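Local structure of NOL1/NOP2/sun family protein (Enterococcus faecium, 3M4X) at residues 122-127 / 153-158; 130-135 / 358-363. The protein probably methylates cytosine in ribosomal RNA, with S-adenosylmethionine as the likely methyl donor. All blocks are in the same frame, centred on the assembly; numbering follows the deposited sequence.

Overall arrangement
From the N terminus, the chain reaches helix 118-127, which supplies the first half of contact 1. A short turn leads into strand 132-136, and residues 130-135 give the first half of contact 2. Helix 140-153 follows, and the loop after it returns to helix 118-127. Contact 1 thus closes a short loop of 25 residues within the methyltransferase core. Contact 2 closes a much longer one of 222 residues, ending at 358-363 in the first C-terminal domain of the RsmF family. The segments alternate along the chain, so the two contacts cross. Their centres lie about 13 Å apart, and they touch: Asn157 of contact 1 is probably hydrogen-bonded to Leu133 and Gly131 of contact 2. Contact 2 ties the central sheet to a C-terminal loop.

Contact 1 of 2, residues 122-127 / 153-158; sequences QLAAQM and WGVSNA
Asn157 reaches from the loop after helix 140-153 to the C-terminal end of helix 118-127. Its CB points toward the helix. CG lies between the backbone N and the carbonyl carbon (chi1 64°), and this turns the amide toward the helix. At the tip the two amide atoms do different work. Asn157 OD1 accepts a hydrogen bond from a water at 3.2 Å. The same water donates to Ala124 O, 2.8 Å away, and so bridges loop and helix. ND2 packs against Met127, a selenomethionine here, whose CE is 3.8 Å from Asn157 ND2. ND2 also gives a weak hydrogen bond to Gly131 O. Earlier in the loop, Val155 CG2 comes to 3.6 Å from Ala124 CB. Ala125 CB sits at the edge of the Trp153 ring, 4.4 Å from Trp153 NE1, and that nitrogen bonds weakly to Thr121 O. Gly154, with positive phi, ends helix 140-153 in a Schellman motif and starts the loop. The two segments share no direct hydrogen bond, so their polar link depends on the water between Ala124 O and Asn157 OD1. Together with the bond from ND2 to Gly131 O, it probably fixes the rotation of the buried amide.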
ATOM      1  N   GLN A 122       3.069   0.371  -3.054  1.00 26.59           N
ATOM      2  CA  GLN A 122       3.739   0.394  -4.357  1.00 33.88           C
ATOM      3  C   GLN A 122       2.979   1.214  -5.414  1.00 31.35           C
ATOM      4  O   GLN A 122       3.594   1.824  -6.298  1.00 28.45           O
ATOM      5  CB  GLN A 122       4.197  -1.004  -4.867  1.00 39.56           C
ATOM      6  CG  GLN A 122       3.187  -2.104  -4.848  1.00 48.49           C
ATOM      7  CD  GLN A 122       3.809  -3.526  -4.874  1.00 43.01           C
ATOM      8  OE1 GLN A 122       3.225  -4.465  -4.312  1.00 36.49           O
ATOM      9  NE2 GLN A 122       4.970  -3.690  -5.547  1.00 32.31           N
ATOM     10  N   LEU A 123       1.660   1.270  -5.304  1.00 29.82           N
ATOM     11  CA  LEU A 123       0.871   2.091  -6.227  1.00 25.39           C
ATOM     12  C   LEU A 123       1.200   3.562  -6.038  1.00 24.46           C
ATOM     13  O   LEU A 123       1.401   4.312  -6.994  1.00 29.97           O
ATOM     14  CB  LEU A 123      -0.624   1.878  -5.985  1.00 25.50           C
ATOM     15  CG  LEU A 123      -1.194   0.480  -6.267  1.00 26.13           C
ATOM     16  CD1 LEU A 123      -2.636   0.388  -5.763  1.00 23.14           C
ATOM     17  CD2 LEU A 123      -1.124   0.168  -7.754  1.00 21.64           C
ATOM     18  N   ALA A 124       1.225   3.980  -4.785  1.00 23.65           N
ATOM     19  CA  ALA A 124       1.524   5.352  -4.454  1.00 23.15           C
ATOM     20  C   ALA A 124       2.925   5.736  -4.939  1.00 30.95           C
ATOM     21  O   ALA A 124       3.134   6.858  -5.406  1.00 36.11           O
ATOM     22  CB  ALA A 124       1.399   5.551  -2.971  1.00 27.97           C
ATOM     23  N   ALA A 125       3.881   4.817  -4.836  1.00 26.31           N
ATOM     24  CA  ALA A 125       5.237   5.098  -5.316  1.00 31.11           C
ATOM     25  C   ALA A 125       5.169   5.333  -6.810  1.00 35.50           C
ATOM     26  O   ALA A 125       5.870   6.187  -7.345  1.00 34.96           O
ATOM     27  CB  ALA A 125       6.211   3.932  -4.989  1.00 29.41           C
ATOM     28  N   GLN A 126       4.306   4.570  -7.481  1.00 31.99           N
ATOM     29  CA  GLN A 126       4.159   4.667  -8.926  1.00 25.11           C
ATOM     30  C   GLN A 126       3.511   5.999  -9.338  1.00 33.70           C
ATOM     31  O   GLN A 126       3.828   6.568 -10.386  1.00 33.28           O
ATOM     32  CB  GLN A 126       3.319   3.502  -9.444  1.00 27.22           C
ATOM     33  CG  GLN A 126       4.059   2.159  -9.580  1.00 25.59           C
ATOM     34  CD  GLN A 126       3.087   0.972  -9.684  1.00 29.56           C
ATOM     35  OE1 GLN A 126       1.878   1.124  -9.495  1.00 27.91           O
ATOM     36  NE2 GLN A 126       3.617  -0.205  -9.996  1.00 26.67           N
HETATM   37  N   MSE A 127       2.610   6.495  -8.498  1.00 29.59           N
HETATM   38  CA  MSE A 127       1.804   7.662  -8.835  1.00 29.33           C
HETATM   39  C   MSE A 127       2.479   8.994  -8.546  1.00 27.77           C
HETATM   40  O   MSE A 127       2.018  10.033  -9.015  1.00 33.58           O
HETATM   41  CB  MSE A 127       0.463   7.576  -8.124  1.00 27.88           C
HETATM   42  CG  MSE A 127      -0.270   6.298  -8.468  1.00 33.20           C
HETATM   43 SE   MSE A 127      -1.824   6.058  -7.343  1.00 43.69          SE
HETATM   44  CE  MSE A 127      -2.779   7.653  -7.942  1.00 27.35           C
ATOM     45  N   TRP A 153       4.789   6.246   4.849  1.00 28.55           N
ATOM     46  CA  TRP A 153       5.320   6.109   3.505  1.00 27.72           C
ATOM     47  C   TRP A 153       5.349   7.463   2.838  1.00 29.37           C
ATOM     48  O   TRP A 153       5.971   7.628   1.791  1.00 27.00           O
ATOM     49  CB  TRP A 153       4.430   5.136   2.703  1.00 31.25           C
ATOM     50  CG  TRP A 153       5.052   4.556   1.455  1.00 28.31           C
ATOM     51  CD1 TRP A 153       4.582   4.669   0.176  1.00 30.48           C
ATOM     52  CD2 TRP A 153       6.241   3.747   1.377  1.00 26.74           C
ATOM     53  NE1 TRP A 153       5.412   3.996  -0.694  1.00 34.37           N
ATOM     54  CE2 TRP A 153       6.437   3.423   0.018  1.00 31.14           C
ATOM     55  CE3 TRP A 153       7.164   3.279   2.323  1.00 23.37           C
ATOM     56  CZ2 TRP A 153       7.514   2.650  -0.420  1.00 31.83           C
ATOM     57  CZ3 TRP A 153       8.248   2.513   1.881  1.00 28.83           C
ATOM     58  CH2 TRP A 153       8.407   2.207   0.525  1.00 32.58           C
ATOM     59  N   GLY A 154       4.666   8.435   3.441  1.00 33.96           N
ATOM     60  CA  GLY A 154       4.679   9.794   2.926  1.00 35.33           C
ATOM     61  C   GLY A 154       3.714  10.070   1.785  1.00 36.47           C
ATOM     62  O   GLY A 154       3.939  10.963   0.971  1.00 35.88           O
ATOM     63  N   VAL A 155       2.620   9.322   1.732  1.00 39.62           N
ATOM     64  CA  VAL A 155       1.647   9.473   0.644  1.00 31.47           C
ATOM     65  C   VAL A 155       0.738  10.648   0.931  1.00 26.10           C
ATOM     66  O   VAL A 155       0.116  10.712   1.986  1.00 31.33           O
ATOM     67  CB  VAL A 155       0.788   8.213   0.504  1.00 30.35           C
ATOM     68  CG1 VAL A 155      -0.231   8.355  -0.655  1.00 25.29           C
ATOM     69  CG2 VAL A 155       1.686   6.998   0.324  1.00 24.18           C
ATOM     70  N   SER A 156       0.651  11.569  -0.015  1.00 26.90           N
ATOM     71  CA  SER A 156      -0.122  12.786   0.192  1.00 35.56           C
ATOM     72  C   SER A 156      -1.446  12.818  -0.566  1.00 36.81           C
ATOM     73  O   SER A 156      -2.255  13.693  -0.322  1.00 36.39           O
ATOM     74  CB  SER A 156       0.718  14.011  -0.177  1.00 38.69           C
ATOM     75  OG  SER A 156       1.212  13.892  -1.498  1.00 42.06           O
ATOM     76  N   ASN A 157      -1.677  11.863  -1.469  1.00 36.14           N
ATOM     77  CA  ASN A 157      -2.877  11.885  -2.311  1.00 32.60           C
ATOM     78  C   ASN A 157      -3.832  10.697  -2.082  1.00 34.40           C
ATOM     79  O   ASN A 157      -4.570  10.297  -2.988  1.00 31.85           O
ATOM     80  CB  ASN A 157      -2.491  11.956  -3.796  1.00 33.23           C
ATOM     81  CG  ASN A 157      -1.733  10.722  -4.261  1.00 35.97           C
ATOM     82  OD1 ASN A 157      -1.162   9.996  -3.446  1.00 32.54           O
ATOM     83  ND2 ASN A 157      -1.723  10.478  -5.574  1.00 37.52           N
ATOM     84  N   ALA A 158      -3.827  10.144  -0.873  1.00 28.95           N
ATOM     85  CA  ALA A 158      -4.640   8.970  -0.591  1.00 33.08           C
ATOM     86  C   ALA A 158      -5.846   9.280   0.291  1.00 38.39           C
ATOM     87  O   ALA A 158      -5.776  10.122   1.186  1.00 39.05           O
ATOM     88  CB  ALA A 158      -3.791   7.868   0.041  1.00 27.75           C
TER
HETATM   89  O   HOH W   1       1.744   9.072  -4.473  1.00 30.85           O

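Contact 2 of 2, residues 130-135 / 358-363; sequences KGLLVT and LAPSLD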
ATOM      1  N   LYS A 130       0.689  12.216  -7.660  1.00 26.96           N
ATOM      2  CA  LYS A 130      -0.340  12.706  -8.590  1.00 25.79           C
ATOM      3  C   LYS A 130      -1.530  11.755  -8.719  1.00 32.97           C
ATOM      4  O   LYS A 130      -1.386  10.519  -8.655  1.00 30.64           O
ATOM      5  CB  LYS A 130       0.271  12.965  -9.966  1.00 36.04           C
ATOM      6  CG  LYS A 130       1.445  13.945  -9.914  1.00 46.65           C
ATOM      7  CD  LYS A 130       1.672  14.632 -11.247  1.00 59.36           C
ATOM      8  CE  LYS A 130       2.835  15.629 -11.161  1.00 66.54           C
ATOM      9  NZ  LYS A 130       3.187  16.225 -12.488  1.00 69.24           N
ATOM     10  N   GLY A 131      -2.706  12.340  -8.913  1.00 33.83           N
ATOM     11  CA  GLY A 131      -3.925  11.576  -9.017  1.00 29.15           C
ATOM     12  C   GLY A 131      -4.522  11.310  -7.657  1.00 26.74           C
ATOM     13  O   GLY A 131      -4.256  12.029  -6.706  1.00 31.69           O
ATOM     14  N   LEU A 132      -5.337  10.268  -7.568  1.00 32.76           N
ATOM     15  CA  LEU A 132      -6.044   9.949  -6.339  1.00 32.20           C
ATOM     16  C   LEU A 132      -5.992   8.456  -6.063  1.00 28.86           C
ATOM     17  O   LEU A 132      -6.404   7.649  -6.887  1.00 27.89           O
ATOM     18  CB  LEU A 132      -7.500  10.388  -6.433  1.00 29.30           C
ATOM     19  CG  LEU A 132      -8.418   9.921  -5.301  1.00 32.66           C
ATOM     20  CD1 LEU A 132      -8.029  10.535  -3.959  1.00 36.60           C
ATOM     21  CD2 LEU A 132      -9.874  10.216  -5.615  1.00 23.07           C
ATOM     22  N   LEU A 133      -5.504   8.097  -4.885  1.00 28.75           N
ATOM     23  CA  LEU A 133      -5.414   6.699  -4.498  1.00 28.92           C
ATOM     24  C   LEU A 133      -6.433   6.485  -3.408  1.00 27.79           C
ATOM     25  O   LEU A 133      -6.275   7.017  -2.310  1.00 31.48           O
ATOM     26  CB  LEU A 133      -4.016   6.395  -3.932  1.00 31.33           C
ATOM     27  CG  LEU A 133      -3.434   4.969  -3.865  1.00 37.52           C
ATOM     28  CD1 LEU A 133      -2.662   4.741  -2.568  1.00 41.22           C
ATOM     29  CD2 LEU A 133      -4.444   3.869  -4.069  1.00 32.77           C
ATOM     30  N   VAL A 134      -7.483   5.724  -3.676  1.00 28.16           N
ATOM     31  CA  VAL A 134      -8.313   5.317  -2.551  1.00 24.38           C
ATOM     32  C   VAL A 134      -8.020   3.881  -2.120  1.00 28.75           C
ATOM     33  O   VAL A 134      -7.928   2.957  -2.932  1.00 30.91           O
ATOM     34  CB  VAL A 134      -9.827   5.740  -2.647  1.00 36.31           C
ATOM     35  CG1 VAL A 134     -10.143   6.467  -3.946  1.00 32.82           C
ATOM     36  CG2 VAL A 134     -10.762   4.592  -2.357  1.00 33.08           C
ATOM     37  N   THR A 135      -7.791   3.737  -0.824  1.00 30.00           N
ATOM     38  CA  THR A 135      -7.298   2.498  -0.264  1.00 30.45           C
ATOM     39  C   THR A 135      -8.298   2.074   0.775  1.00 32.70           C
ATOM     40  O   THR A 135      -8.477   2.740   1.787  1.00 36.95           O
ATOM     41  CB  THR A 135      -5.954   2.697   0.437  1.00 37.87           C
ATOM     42  OG1 THR A 135      -5.131   3.570  -0.336  1.00 52.16           O
ATOM     43  CG2 THR A 135      -5.262   1.393   0.573  1.00 31.45           C
ATOM     44  N   LEU A 358      -9.451  15.556  -6.922  1.00 44.09           N
ATOM     45  CA  LEU A 358     -10.117  14.425  -7.552  1.00 42.60           C
ATOM     46  C   LEU A 358     -11.089  13.726  -6.618  1.00 39.69           C
ATOM     47  O   LEU A 358     -11.939  12.960  -7.063  1.00 40.91           O
ATOM     48  CB  LEU A 358      -9.088  13.388  -8.015  1.00 49.65           C
ATOM     49  CG  LEU A 358      -8.446  13.510  -9.389  1.00 49.92           C
ATOM     50  CD1 LEU A 358      -9.525  13.664 -10.446  1.00 45.41           C
ATOM     51  CD2 LEU A 358      -7.496  14.685  -9.405  1.00 55.21           C
ATOM     52  N   ALA A 359     -10.937  13.941  -5.319  1.00 33.95           N
ATOM     53  CA  ALA A 359     -11.837  13.296  -4.374  1.00 38.90           C
ATOM     54  C   ALA A 359     -13.273  13.722  -4.663  1.00 42.26           C
ATOM     55  O   ALA A 359     -13.547  14.907  -4.861  1.00 42.46           O
ATOM     56  CB  ALA A 359     -11.457  13.643  -2.941  1.00 40.10           C
ATOM     57  N   PRO A 360     -14.198  12.754  -4.706  1.00 46.87           N
ATOM     58  CA  PRO A 360     -15.612  13.112  -4.815  1.00 46.32           C
ATOM     59  C   PRO A 360     -16.057  13.609  -3.454  1.00 48.20           C
ATOM     60  O   PRO A 360     -15.230  13.776  -2.555  1.00 49.02           O
ATOM     61  CB  PRO A 360     -16.296  11.763  -5.104  1.00 45.67           C
ATOM     62  CG  PRO A 360     -15.202  10.788  -5.352  1.00 42.71           C
ATOM     63  CD  PRO A 360     -14.012  11.298  -4.612  1.00 40.77           C
ATOM     64  N   SER A 361     -17.349  13.817  -3.275  1.00 52.74           N
ATOM     65  CA  SER A 361     -17.830  14.115  -1.940  1.00 57.97           C
ATOM     66  C   SER A 361     -17.689  12.871  -1.081  1.00 56.15           C
ATOM     67  O   SER A 361     -18.039  11.769  -1.504  1.00 57.50           O
ATOM     68  CB  SER A 361     -19.284  14.573  -1.956  1.00 59.86           C
ATOM     69  OG  SER A 361     -19.718  14.825  -0.632  1.00 61.61           O
ATOM     70  N   LEU A 362     -17.186  13.048   0.129  1.00 58.55           N
ATOM     71  CA  LEU A 362     -16.971  11.914   1.015  1.00 65.03           C
ATOM     72  C   LEU A 362     -18.079  11.754   2.054  1.00 67.40           C
ATOM     73  O   LEU A 362     -18.013  10.865   2.907  1.00 64.38           O
ATOM     74  CB  LEU A 362     -15.611  12.033   1.698  1.00 65.04           C
ATOM     75  CG  LEU A 362     -14.420  12.149   0.745  1.00 61.07           C
ATOM     76  CD1 LEU A 362     -13.136  12.176   1.548  1.00 63.87           C
ATOM     77  CD2 LEU A 362     -14.409  11.000  -0.256  1.00 52.43           C
ATOM     78  N   ASP A 363     -19.091  12.617   1.987  1.00 68.37           N
ATOM     79  CA  ASP A 363     -20.235  12.500   2.886  1.00 69.11           C
ATOM     80  C   ASP A 363     -20.817  11.088   2.797  1.00 60.72           C
ATOM     81  O   ASP A 363     -21.108  10.596   1.703  1.00 55.83           O
ATOM     82  CB  ASP A 363     -21.301  13.552   2.554  1.00 76.23           C
ATOM     83  CG  ASP A 363     -20.797  14.980   2.745  1.00 83.88           C
ATOM     84  OD1 ASP A 363     -19.975  15.212   3.660  1.00 84.51           O
ATOM     85  OD2 ASP A 363     -21.226  15.872   1.984  1.00 86.69           O
TER
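Leu132 packs its side chain against the backbone and CB of Leu358, and this pair is the centre of the contact. The first segment leads up to it from a turn. Lys130 pairs its backbone with Gly106 and sets its CB away from 358-363. Gly131 follows with positive phi (86°) and a nearly extended psi, a conformation that suits a residue without CB.

Leu132 opens the strand. Its CB meets Leu358 CB at 3.7 Å. CG is anti to the backbone N (chi1 171°), and the branch CD2 runs along the backbone of residues 358-360. Leu132 CD2 lies 3.7 Å from Leu358 O, which here is a packing neighbour. The same methyl, Leu132 CD2, is 3.9 Å from Ala359 CA. Further on, Leu132 CD2 comes within 4.4 Å of Pro360 CD, at the margin of contact. One leucine thus touches three successive residues, and the two segments are held by packing alone. Leu358 is exposed and also touches a crystal neighbour, so its outer part may owe something to the lattice.

Leu133 turns to the other side of the strand and touches Met127 of helix 118-127. Val134 contacts Leu110, and Thr135 reaches Asp111 and Ser120.

The strand lies inside the parallel part of the Rossmann-like sheet. The backbone of Leu132 pairs with Glu107 and Val109, and that of Leu133 with Asn157 and Ile159. Phe175, in the loop before strand 176-182, touches both Leu132 and Pro360. The second segment lies in the loop between strand 351-355 and strand 367-370. The latter pairs antiparallel with strand 158-161, and Leu362 packs on its Val367 and Thr370. Residues 358-360 meet the start of strand 132-136 on the face opposite Leu133, which faces helix 118-127.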